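Long-range contact in leucyl aminopeptidase (Trypanosoma brucei brucei, PDB 5NTD), which probably removes N-terminal residues such as leucine from peptides, as a manganese-binding M17 aminopeptidase that binds the inhibitor bestatin: residues F225-F238 against A316-R328. Sequence-based numbering, arbitrary orientation.
Sequences FTEIAQGYAKALGF and AAAVFCGFLTAVR
Tyr232 OH is gripped from several sides: water 2 donates to it at 2.6 Å and is itself held by Arg328 NH1, water 1 bonds it weakly while accepting from Arg328 NH2, and the hydroxyl also hydrogen-bonds Cys19 O. The bridge joins two neighbouring helices of the M17 catalytic domain, 222-236 and 314-328, that pack against its mixed sheet; the axes of segments 225-236 and 316-328 approach to 11.7 Å and run only 5° from parallel. Leu324 CD1 sits squarely over the Tyr232 ring, 3.8 Å from its centroid, in a CH-pi contact, while Arg328 NH2 lies at the ring's edge, the guanidinium nearly perpendicular to it. The extended arm of Arg328 brings its planar end there, both waters lying in its plane, and Leu236 covers its CG.

Deeper in, Phe320 enters as a knob into the hole formed by Phe225, Ile228, Ala229 and Tyr232. With CG anti to the backbone N (chi1 179°), it reaches straight across and turns an edge toward the Tyr232 face, in an offset edge-to-face pair at 74°. Phe225 in turn directs its own edge at the Phe320 face, completing an aromatic cluster backed by Leu272 and Leu341 of the sheet. Phe225 CE2 touches Ala316 CB at 3.8 Å. Ala316 bonds through its backbone to metal-binding Lys289, and its side chain lies about 11 Å from a bound manganese ion.

After the turn at Gly237, Phe238 packs its ring between Ala233 CA and Phe323, whose edge meets the opposite face almost perpendicularly in an edge-to-face pair, CE2 over the ring centre and 3.7 Å from Phe238 CD1.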
# COMPACT_ATOMS: atom_id res chain seq x y z
N PHE G 225 -5.14 -20.02 -30.86
CA PHE G 225 -4.10 -19.27 -31.59
C PHE G 225 -3.34 -20.27 -32.50
O PHE G 225 -3.09 -20.01 -33.67
CB PHE G 225 -3.14 -18.60 -30.63
CG PHE G 225 -2.39 -17.41 -31.20
CD1 PHE G 225 -2.16 -17.23 -32.55
CD2 PHE G 225 -1.85 -16.47 -30.32
CE1 PHE G 225 -1.45 -16.15 -33.02
CE2 PHE G 225 -1.13 -15.37 -30.78
CZ PHE G 225 -0.91 -15.21 -32.13
N THR G 226 -3.03 -21.41 -31.93
CA THR G 226 -2.35 -22.46 -32.69
C THR G 226 -3.20 -22.91 -33.91
O THR G 226 -2.68 -23.07 -35.01
CB THR G 226 -2.02 -23.66 -31.80
OG1 THR G 226 -1.11 -23.22 -30.78
CG2 THR G 226 -1.35 -24.79 -32.62
N GLU G 227 -4.47 -23.14 -33.67
CA GLU G 227 -5.38 -23.58 -34.74
C GLU G 227 -5.47 -22.54 -35.83
O GLU G 227 -5.55 -22.87 -37.02
CB GLU G 227 -6.78 -23.87 -34.24
CG GLU G 227 -6.87 -25.18 -33.48
CD GLU G 227 -8.23 -25.34 -32.81
OE1 GLU G 227 -9.26 -25.14 -33.52
OE2 GLU G 227 -8.29 -25.64 -31.59
N ILE G 228 -5.48 -21.29 -35.43
CA ILE G 228 -5.51 -20.18 -36.41
C ILE G 228 -4.27 -20.21 -37.29
O ILE G 228 -4.35 -20.07 -38.51
CB ILE G 228 -5.67 -18.83 -35.71
CG1 ILE G 228 -7.10 -18.71 -35.17
CG2 ILE G 228 -5.38 -17.67 -36.68
CD1 ILE G 228 -7.25 -17.67 -34.08
N ALA G 229 -3.12 -20.38 -36.66
CA ALA G 229 -1.86 -20.49 -37.40
C ALA G 229 -1.88 -21.69 -38.38
O ALA G 229 -1.48 -21.57 -39.53
CB ALA G 229 -0.69 -20.63 -36.45
N GLN G 230 -2.37 -22.82 -37.90
CA GLN G 230 -2.52 -24.03 -38.73
C GLN G 230 -3.46 -23.79 -39.93
O GLN G 230 -3.17 -24.18 -41.04
CB GLN G 230 -3.02 -25.20 -37.90
CG GLN G 230 -1.92 -25.73 -37.01
CD GLN G 230 -2.42 -26.63 -35.89
OE1 GLN G 230 -3.50 -26.42 -35.34
NE2 GLN G 230 -1.63 -27.62 -35.55
N GLY G 231 -4.56 -23.11 -39.68
CA GLY G 231 -5.51 -22.74 -40.73
C GLY G 231 -4.85 -21.92 -41.84
O GLY G 231 -5.05 -22.18 -43.04
N TYR G 232 -4.09 -20.91 -41.44
CA TYR G 232 -3.36 -20.08 -42.41
C TYR G 232 -2.29 -20.91 -43.14
O TYR G 232 -2.07 -20.75 -44.33
CB TYR G 232 -2.77 -18.85 -41.76
CG TYR G 232 -3.78 -17.73 -41.68
CD1 TYR G 232 -4.10 -16.98 -42.81
CD2 TYR G 232 -4.38 -17.40 -40.47
CE1 TYR G 232 -5.03 -15.94 -42.73
CE2 TYR G 232 -5.32 -16.36 -40.39
CZ TYR G 232 -5.65 -15.64 -41.52
OH TYR G 232 -6.54 -14.60 -41.47
N ALA G 233 -1.67 -21.82 -42.42
CA ALA G 233 -0.67 -22.71 -43.04
C ALA G 233 -1.28 -23.58 -44.14
O ALA G 233 -0.70 -23.69 -45.22
CB ALA G 233 -0.02 -23.59 -42.00
N LYS G 234 -2.44 -24.17 -43.89
CA LYS G 234 -3.13 -24.98 -44.95
C LYS G 234 -3.44 -24.06 -46.14
O LYS G 234 -3.19 -24.40 -47.28
CB LYS G 234 -4.41 -25.76 -44.49
N ALA G 235 -4.02 -22.91 -45.86
CA ALA G 235 -4.52 -22.01 -46.92
C ALA G 235 -3.44 -21.44 -47.78
O ALA G 235 -3.58 -21.36 -49.00
CB ALA G 235 -5.35 -20.88 -46.33
N LEU G 236 -2.36 -21.00 -47.17
CA LEU G 236 -1.29 -20.29 -47.90
C LEU G 236 -0.10 -21.17 -48.25
O LEU G 236 0.81 -20.75 -48.93
CB LEU G 236 -0.81 -19.08 -47.10
CG LEU G 236 -1.87 -17.99 -46.93
CD1 LEU G 236 -1.40 -16.94 -45.93
CD2 LEU G 236 -2.18 -17.31 -48.27
N GLY G 237 -0.09 -22.39 -47.73
CA GLY G 237 0.95 -23.36 -48.06
C GLY G 237 2.30 -23.15 -47.44
O GLY G 237 3.33 -23.49 -48.05
N PHE G 238 2.35 -22.64 -46.21
CA PHE G 238 3.64 -22.59 -45.48
C PHE G 238 3.68 -23.68 -44.43
O PHE G 238 2.68 -24.29 -44.10
CB PHE G 238 3.95 -21.20 -44.92
CG PHE G 238 2.91 -20.66 -43.96
CD1 PHE G 238 2.86 -21.12 -42.63
CD2 PHE G 238 1.97 -19.71 -44.38
CE1 PHE G 238 1.89 -20.64 -41.76
CE2 PHE G 238 1.01 -19.24 -43.50
CZ PHE G 238 0.98 -19.70 -42.19
N ALA G 316 3.30 -11.73 -30.32
CA ALA G 316 3.06 -12.94 -31.14
C ALA G 316 2.15 -12.62 -32.33
O ALA G 316 2.36 -13.08 -33.44
CB ALA G 316 2.46 -14.06 -30.32
N ALA G 317 1.13 -11.84 -32.07
CA ALA G 317 0.23 -11.41 -33.12
C ALA G 317 0.97 -10.58 -34.15
O ALA G 317 0.75 -10.73 -35.36
CB ALA G 317 -0.95 -10.62 -32.57
N ALA G 318 1.84 -9.71 -33.68
CA ALA G 318 2.59 -8.84 -34.56
C ALA G 318 3.49 -9.65 -35.54
O ALA G 318 3.44 -9.44 -36.74
CB ALA G 318 3.45 -7.87 -33.78
N VAL G 319 4.29 -10.55 -35.00
CA VAL G 319 5.16 -11.37 -35.83
C VAL G 319 4.36 -12.33 -36.71
O VAL G 319 4.70 -12.56 -37.86
CB VAL G 319 6.22 -12.15 -35.04
CG1 VAL G 319 7.14 -11.18 -34.32
CG2 VAL G 319 5.63 -13.16 -34.08
N PHE G 320 3.29 -12.86 -36.17
CA PHE G 320 2.42 -13.75 -36.94
C PHE G 320 1.89 -13.04 -38.17
O PHE G 320 1.94 -13.55 -39.28
CB PHE G 320 1.25 -14.25 -36.11
CG PHE G 320 0.31 -15.14 -36.86
CD1 PHE G 320 0.77 -16.30 -37.46
CD2 PHE G 320 -1.05 -14.84 -36.95
CE1 PHE G 320 -0.11 -17.15 -38.14
CE2 PHE G 320 -1.93 -15.67 -37.63
CZ PHE G 320 -1.45 -16.83 -38.24
N CYS G 321 1.34 -11.85 -37.98
CA CYS G 321 0.69 -11.13 -39.07
C CYS G 321 1.71 -10.55 -40.05
O CYS G 321 1.45 -10.45 -41.24
CB CYS G 321 -0.26 -10.09 -38.54
SG CYS G 321 -1.68 -10.81 -37.67
N GLY G 322 2.85 -10.13 -39.55
CA GLY G 322 3.96 -9.66 -40.41
C GLY G 322 4.43 -10.79 -41.31
O GLY G 322 4.70 -10.61 -42.49
N PHE G 323 4.51 -11.97 -40.72
CA PHE G 323 4.79 -13.21 -41.44
C PHE G 323 3.74 -13.44 -42.54
O PHE G 323 4.08 -13.75 -43.68
CB PHE G 323 4.83 -14.38 -40.51
CG PHE G 323 5.10 -15.70 -41.18
CD1 PHE G 323 6.39 -16.17 -41.30
CD2 PHE G 323 4.06 -16.51 -41.58
CE1 PHE G 323 6.64 -17.43 -41.83
CE2 PHE G 323 4.29 -17.76 -42.13
CZ PHE G 323 5.59 -18.22 -42.25
N LEU G 324 2.47 -13.33 -42.18
CA LEU G 324 1.37 -13.55 -43.17
C LEU G 324 1.49 -12.58 -44.33
O LEU G 324 1.34 -12.97 -45.49
CB LEU G 324 -0.01 -13.40 -42.57
CG LEU G 324 -0.43 -14.50 -41.58
CD1 LEU G 324 -1.86 -14.23 -41.12
CD2 LEU G 324 -0.31 -15.89 -42.19
N THR G 325 1.80 -11.33 -44.03
CA THR G 325 1.94 -10.34 -45.09
C THR G 325 3.07 -10.72 -46.03
O THR G 325 2.95 -10.63 -47.25
CB THR G 325 2.19 -8.96 -44.53
OG1 THR G 325 1.03 -8.58 -43.79
CG2 THR G 325 2.41 -7.94 -45.67
N ALA G 326 4.19 -11.13 -45.45
CA ALA G 326 5.35 -11.54 -46.24
C ALA G 326 4.98 -12.70 -47.18
O ALA G 326 5.45 -12.74 -48.33
CB ALA G 326 6.51 -11.94 -45.37
N VAL G 327 4.18 -13.65 -46.67
CA VAL G 327 3.76 -14.81 -47.48
C VAL G 327 2.81 -14.36 -48.59
O VAL G 327 2.97 -14.68 -49.77
CB VAL G 327 3.09 -15.90 -46.66
CG1 VAL G 327 2.52 -16.99 -47.57
CG2 VAL G 327 4.10 -16.50 -45.70
N ARG G 328 1.83 -13.58 -48.19
CA ARG G 328 0.82 -13.11 -49.15
C ARG G 328 1.41 -12.23 -50.26
O ARG G 328 1.00 -12.35 -51.41
CB ARG G 328 -0.32 -12.37 -48.46
CG ARG G 328 -1.31 -13.32 -47.85
CD ARG G 328 -2.29 -12.59 -46.96
NE ARG G 328 -3.50 -13.39 -46.75
CZ ARG G 328 -4.41 -13.17 -45.79
NH1 ARG G 328 -4.28 -12.15 -44.93
NH2 ARG G 328 -5.45 -13.98 -45.69
O HOH W 1 -8.11 -14.61 -44.57
O HOH W 2 -6.62 -12.52 -43.06